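Local atomic coordinates of protein induced by osmotic stress (PDB entry 5YWN), a protein that binds NADP and reduces haloketones asymmetrically, as a reductase of the extended short-chain dehydrogenase type related to dihydroflavonol-4-reductases. Residues Arg119-Thr123 against His245-Lys251; Met1-Val7 against Gly26-Ser32. The protein carries 1 engineered substitution. One frame throughout, in Å; residues are numbered along the deposited sequence.

Interaction 1. Residues Arg119-Thr123 against His245-Lys251. With NAP (NADP nicotinamide-adenine-dinucleotide phosphate), chain B.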
# COMPACT_ATOMS: atom_id res chain seq x y z
N ARG A 119 -4.25 -14.57 12.12
CA ARG A 119 -4.09 -13.16 11.86
C ARG A 119 -4.45 -12.77 10.44
O ARG A 119 -4.12 -13.44 9.53
CB ARG A 119 -2.71 -12.66 12.25
CG ARG A 119 -2.33 -12.86 13.68
CD ARG A 119 -2.98 -11.86 14.59
NE ARG A 119 -2.27 -10.63 14.60
CZ ARG A 119 -1.35 -10.31 15.47
NH1 ARG A 119 -1.06 -11.13 16.42
NH2 ARG A 119 -0.72 -9.19 15.37
N VAL A 120 -5.16 -11.68 10.31
CA VAL A 120 -5.46 -11.04 9.08
C VAL A 120 -5.08 -9.55 9.15
O VAL A 120 -5.37 -8.88 10.11
CB VAL A 120 -6.92 -11.19 8.70
CG1 VAL A 120 -7.25 -10.36 7.49
CG2 VAL A 120 -7.34 -12.65 8.59
N VAL A 121 -4.43 -9.09 8.10
CA VAL A 121 -4.08 -7.71 7.96
C VAL A 121 -4.71 -7.17 6.70
O VAL A 121 -4.53 -7.70 5.64
CB VAL A 121 -2.56 -7.47 7.89
CG1 VAL A 121 -2.23 -6.02 7.85
CG2 VAL A 121 -1.81 -8.20 8.93
N TYR A 122 -5.45 -6.11 6.84
CA TYR A 122 -6.01 -5.46 5.70
C TYR A 122 -5.21 -4.20 5.35
O TYR A 122 -4.98 -3.39 6.18
CB TYR A 122 -7.46 -5.11 5.94
CG TYR A 122 -8.05 -4.32 4.83
CD1 TYR A 122 -8.22 -4.89 3.60
CD2 TYR A 122 -8.36 -3.01 4.99
CE1 TYR A 122 -8.73 -4.19 2.57
CE2 TYR A 122 -8.88 -2.30 3.97
CZ TYR A 122 -9.04 -2.90 2.75
OH TYR A 122 -9.51 -2.24 1.73
N THR A 123 -4.83 -4.08 4.11
CA THR A 123 -4.11 -2.91 3.65
C THR A 123 -5.15 -1.80 3.30
O THR A 123 -5.76 -1.82 2.32
CB THR A 123 -3.20 -3.16 2.43
OG1 THR A 123 -2.36 -4.27 2.61
CG2 THR A 123 -2.37 -1.92 2.10
N HIS A 245 3.42 -4.16 7.94
CA HIS A 245 2.62 -5.34 7.73
C HIS A 245 3.14 -6.51 8.58
O HIS A 245 2.40 -7.18 9.19
CB HIS A 245 2.49 -5.68 6.26
CG HIS A 245 1.47 -4.87 5.52
ND1 HIS A 245 1.67 -3.56 5.18
CD2 HIS A 245 0.23 -5.17 5.10
CE1 HIS A 245 0.62 -3.11 4.56
NE2 HIS A 245 -0.27 -4.07 4.48
N LEU A 246 4.45 -6.67 8.65
CA LEU A 246 5.04 -7.68 9.47
C LEU A 246 4.73 -7.50 10.93
O LEU A 246 4.26 -8.39 11.55
CB LEU A 246 6.53 -7.70 9.30
CG LEU A 246 7.26 -8.81 9.97
CD1 LEU A 246 6.93 -10.09 9.27
CD2 LEU A 246 8.75 -8.56 9.94
N ALA A 247 4.88 -6.30 11.42
CA ALA A 247 4.53 -5.95 12.76
C ALA A 247 3.05 -6.24 12.98
O ALA A 247 2.67 -6.72 13.99
CB ALA A 247 4.77 -4.49 13.01
N ALA A 248 2.25 -5.96 11.99
CA ALA A 248 0.82 -6.02 12.10
C ALA A 248 0.31 -7.41 12.41
O ALA A 248 -0.71 -7.53 12.98
CB ALA A 248 0.14 -5.48 10.87
N PHE A 249 1.01 -8.42 11.93
CA PHE A 249 0.71 -9.79 12.28
C PHE A 249 1.56 -10.48 13.35
O PHE A 249 1.12 -11.40 13.94
CB PHE A 249 0.48 -10.66 11.06
CG PHE A 249 1.72 -11.14 10.35
CD1 PHE A 249 2.38 -12.26 10.74
CD2 PHE A 249 2.15 -10.52 9.22
CE1 PHE A 249 3.47 -12.70 10.06
CE2 PHE A 249 3.21 -10.98 8.51
CZ PHE A 249 3.88 -12.07 8.93
N GLU A 250 2.80 -10.07 13.49
CA GLU A 250 3.72 -10.57 14.49
C GLU A 250 3.49 -10.15 15.92
O GLU A 250 3.66 -10.91 16.78
CB GLU A 250 5.17 -10.35 14.09
CG GLU A 250 5.66 -11.16 12.91
CD GLU A 250 7.17 -11.12 12.71
OE1 GLU A 250 7.69 -12.05 12.15
OE2 GLU A 250 7.83 -10.19 13.07
N LYS A 251 3.15 -8.89 16.14
CA LYS A 251 3.04 -8.32 17.47
C LYS A 251 1.66 -8.45 18.11
O LYS A 251 0.68 -8.14 17.53
CB LYS A 251 3.44 -6.84 17.48
CG LYS A 251 4.81 -6.55 16.95
CD LYS A 251 5.12 -5.09 17.01
CE LYS A 251 6.53 -4.74 16.57
NZ LYS A 251 7.59 -5.21 17.45
PA NAP B . -0.77 -1.41 -7.36
O1A NAP B . 0.73 -1.41 -7.47
O2A NAP B . -1.62 -1.16 -8.58
O5B NAP B . -1.23 -2.82 -6.72
C5B NAP B . -2.56 -3.30 -6.90
C4B NAP B . -2.54 -4.81 -7.11
O4B NAP B . -3.81 -5.37 -6.76
C3B NAP B . -2.25 -5.17 -8.55
O3B NAP B . -1.04 -5.93 -8.65
C2B NAP B . -3.43 -5.98 -9.04
O2B NAP B . -3.02 -7.28 -9.46
C1B NAP B . -4.39 -6.07 -7.86
N9A NAP B . -5.70 -5.46 -8.22
C8A NAP B . -5.91 -4.16 -8.50
N7A NAP B . -7.22 -3.94 -8.78
C5A NAP B . -7.87 -5.12 -8.69
C6A NAP B . -9.26 -5.59 -8.87
N6A NAP B . -10.25 -4.73 -9.21
N1A NAP B . -9.51 -6.90 -8.67
C2A NAP B . -8.54 -7.77 -8.33
N3A NAP B . -7.25 -7.40 -8.16
C4A NAP B . -6.86 -6.12 -8.32
O3 NAP B . -1.20 -0.36 -6.22
PN NAP B . -0.24 -0.09 -4.96
O1N NAP B . 0.19 1.36 -4.98
O2N NAP B . 0.80 -1.18 -4.91
O5D NAP B . -1.24 -0.29 -3.71
C5D NAP B . -1.19 -1.49 -2.93
C4D NAP B . -2.27 -1.45 -1.86
O4D NAP B . -1.89 -0.55 -0.81
C3D NAP B . -3.61 -0.98 -2.41
O3D NAP B . -4.59 -2.01 -2.31
C2D NAP B . -4.00 0.23 -1.59
O2D NAP B . -5.27 0.02 -0.95
C1D NAP B . -2.90 0.43 -0.56
N1N NAP B . -2.35 1.78 -0.66
C2N NAP B . -1.29 2.01 -1.45
C3N NAP B . -0.75 3.28 -1.56
C7N NAP B . 0.43 3.53 -2.45
O7N NAP B . 0.74 4.67 -2.74
N7N NAP B . 1.11 2.48 -2.92
C4N NAP B . -1.31 4.33 -0.84
C5N NAP B . -2.41 4.06 -0.03
C6N NAP B . -2.91 2.77 0.05
P2B NAP B . -2.60 -7.54 -10.99
O1X NAP B . -2.90 -9.01 -11.20
O2X NAP B . -3.49 -6.61 -11.78
O3X NAP B . -1.14 -7.19 -11.03
O HOH W 1 1.41 -11.78 18.10
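H245 opens the helical side of this contact by reaching T123 at the far end of strand 119-123. Its NE2 and T123 OG1, which sits at the ring edge, are hydrogen-bonded at 2.8 Å, while ND1 is bonded to V241 O, so both ring nitrogens are engaged. The T123 methyl reaches the cofactor, CG2 standing 3.3 Å from NADP O4D. One turn on, A248 suits the narrow space over the strand: its CB meets both V121 methyls, CG1 at 3.9 Å. F249 follows with its CB against V121 CG2 (4.0 Å), but its ring heads away from this strand toward I76 and L78 of the neighbouring one. Carbonyls of the helix's last turn and of K251, just past it, converge on R119. Bent at chi2 and chi3 (-78° and -82°), the arginine brings NH2 between A248 O (2.9 Å) and K251 O (2.8 Å), while F249 O lies over the guanidinium face without a hydrogen bond. A water joins NH1 to E250 O. A methionine in place of R119 would probably leave K251 O without this donor and take from A248 O one of its two, S188 OG remaining. Chemically, a buried cation meets the negative end of the helix dipole, which is likely to stabilise its charge, whereas the strand's other end gives a threonine to the cofactor pocket.

Interaction 2. Residues Met1-Val7 against Gly26-Ser32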
# COMPACT_ATOMS: atom_id res chain seq x y z
N MET A 1 7.99 -26.89 12.12
CA MET A 1 7.79 -26.48 10.75
C MET A 1 7.58 -24.96 10.54
O MET A 1 7.28 -24.24 11.48
CB MET A 1 6.58 -27.21 10.21
CG MET A 1 6.46 -27.24 8.72
SD MET A 1 8.00 -27.76 7.97
CE MET A 1 7.58 -27.56 6.24
N THR A 2 7.73 -24.53 9.29
CA THR A 2 7.58 -23.17 8.81
C THR A 2 6.14 -22.69 8.74
O THR A 2 5.27 -23.44 8.44
CB THR A 2 8.18 -23.09 7.40
OG1 THR A 2 9.55 -23.47 7.47
CG2 THR A 2 8.09 -21.75 6.84
N THR A 3 5.92 -21.43 8.98
CA THR A 3 4.66 -20.79 8.76
C THR A 3 4.48 -20.24 7.34
O THR A 3 5.37 -19.68 6.78
CB THR A 3 4.55 -19.61 9.71
OG1 THR A 3 4.80 -20.05 11.03
CG2 THR A 3 3.22 -18.97 9.64
N SER A 4 3.29 -20.37 6.81
CA SER A 4 2.95 -19.82 5.53
C SER A 4 2.09 -18.55 5.61
O SER A 4 1.17 -18.47 6.34
CB SER A 4 2.23 -20.85 4.67
OG SER A 4 3.12 -21.66 4.05
N VAL A 5 2.44 -17.58 4.81
CA VAL A 5 1.70 -16.35 4.71
C VAL A 5 1.00 -16.21 3.36
O VAL A 5 1.60 -16.33 2.37
CB VAL A 5 2.61 -15.14 4.98
CG1 VAL A 5 1.87 -13.85 4.81
CG2 VAL A 5 3.32 -15.23 6.30
N PHE A 6 -0.28 -15.93 3.37
CA PHE A 6 -1.02 -15.66 2.16
C PHE A 6 -1.06 -14.15 1.84
O PHE A 6 -1.36 -13.37 2.71
CB PHE A 6 -2.41 -16.22 2.22
CG PHE A 6 -3.06 -16.35 0.90
CD1 PHE A 6 -3.46 -15.26 0.20
CD2 PHE A 6 -3.24 -17.59 0.33
CE1 PHE A 6 -4.04 -15.40 -1.02
CE2 PHE A 6 -3.80 -17.73 -0.89
CZ PHE A 6 -4.21 -16.64 -1.56
N VAL A 7 -0.72 -13.79 0.63
CA VAL A 7 -0.75 -12.40 0.20
C VAL A 7 -1.59 -12.21 -1.05
O VAL A 7 -1.22 -12.63 -2.10
CB VAL A 7 0.66 -11.85 -0.05
CG1 VAL A 7 0.62 -10.42 -0.51
CG2 VAL A 7 1.59 -12.04 1.12
N GLY A 26 12.07 -15.99 6.77
CA GLY A 26 11.83 -17.39 6.82
C GLY A 26 10.43 -17.96 6.66
O GLY A 26 10.26 -19.14 6.67
N TYR A 27 9.45 -17.11 6.48
CA TYR A 27 8.12 -17.55 6.11
C TYR A 27 8.08 -18.06 4.70
O TYR A 27 8.84 -17.70 3.89
CB TYR A 27 7.14 -16.39 6.24
CG TYR A 27 7.00 -15.88 7.63
CD1 TYR A 27 6.12 -16.44 8.50
CD2 TYR A 27 7.73 -14.84 8.05
CE1 TYR A 27 5.99 -16.00 9.78
CE2 TYR A 27 7.61 -14.39 9.32
CZ TYR A 27 6.73 -14.98 10.17
OH TYR A 27 6.60 -14.54 11.40
N LYS A 28 7.16 -18.94 4.44
CA LYS A 28 6.73 -19.22 3.13
C LYS A 28 5.59 -18.28 2.74
O LYS A 28 4.94 -17.74 3.56
CB LYS A 28 6.32 -20.66 2.99
CG LYS A 28 7.46 -21.60 2.73
CD LYS A 28 6.91 -22.99 2.66
CE LYS A 28 7.92 -24.03 2.27
NZ LYS A 28 8.36 -24.83 3.42
N VAL A 29 5.38 -18.13 1.45
CA VAL A 29 4.38 -17.28 0.92
C VAL A 29 3.50 -17.96 -0.11
O VAL A 29 3.94 -18.67 -0.90
CB VAL A 29 5.01 -15.98 0.33
CG1 VAL A 29 4.04 -15.19 -0.49
CG2 VAL A 29 5.61 -15.14 1.42
N VAL A 30 2.24 -17.63 -0.07
CA VAL A 30 1.33 -17.96 -1.13
C VAL A 30 0.66 -16.71 -1.61
O VAL A 30 0.01 -16.06 -0.87
CB VAL A 30 0.27 -18.95 -0.62
CG1 VAL A 30 -0.66 -19.41 -1.71
CG2 VAL A 30 0.88 -20.10 0.13
N GLY A 31 0.82 -16.40 -2.86
CA GLY A 31 0.29 -15.21 -3.44
C GLY A 31 -0.88 -15.41 -4.35
O GLY A 31 -0.90 -16.33 -5.07
N SER A 32 -1.87 -14.54 -4.29
CA SER A 32 -2.93 -14.50 -5.29
C SER A 32 -2.61 -13.61 -6.50
O SER A 32 -2.11 -12.54 -6.38
CB SER A 32 -4.31 -14.18 -4.73
OG SER A 32 -4.54 -12.86 -4.54
O HOH W 2 8.48 -19.86 9.38
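T3 runs alongside Y27 where the first beta-alpha-beta unit of the Rossmann fold brings its two strands together: strand 4-7 and strand 28-32 run parallel, joined in sequence by helix 13-24. Five backbone hydrogen bonds lace the pair, from K28 N to T3 O (3.0 Å) through to S32 N and V7 O. Before the strand proper, the T2 methyl fits against the backbone at G26 O, 3.4 Å from CG2, and a water spans T3 N and, weakly, G26 O. G26 closes the preceding helix in a Schellman motif; its positive phi of 92° would jam a side chain against the carbonyl before it. Y27, just before the strand, is the broad bump beside T3 and V5. With CG anti to the carbonyl carbon (chi1 -63°), the ring presents its CD1 edge to T3, whose CB comes within 3.7 Å of CD1 and whose O lies near the ring plane, and V5 CG2 nestles obliquely by the same CD1. A tyrosine adds a hydroxyl that reaches E250. V5 and V29 also press on V22 of helix 13-24; beta-branched valine suits the extended backbone, and its methyls fill the space against that helix. On the opposite face, S4 is small enough to let K28 CB come 3.5 Å from its OG. Farther along, the F6 ring settles between V30 and S32: CE2 touches V30 CG1, and CE1 lies 3.9 Å from S32 CB. Across the ring's face, V30 O stands 3.5 Å above the plane, displaced from the ring centre.

Interaction 2 comes first along the chain, both its segments preceding those of interaction 1; their centres lie 13 Å apart. Both reach the seven-stranded parallel sheet, in which strand 74-79 separates strand 4-7 from strand 119-123. Interaction 2 joins neighbouring strands within the sheet, whereas interaction 1 lays helix 238-250 against one. The two meet directly: E250 OE1 and Y27 OH, 2.8 Å apart, form a probable hydrogen bond, and F249 CZ packs on V5 CG2. A late helix is thereby tied to the first beta-alpha-beta unit. T80, which binds NADP, lies close to both T123 and V7, so the two contacts approach the cofactor site from adjacent parts of the sheet.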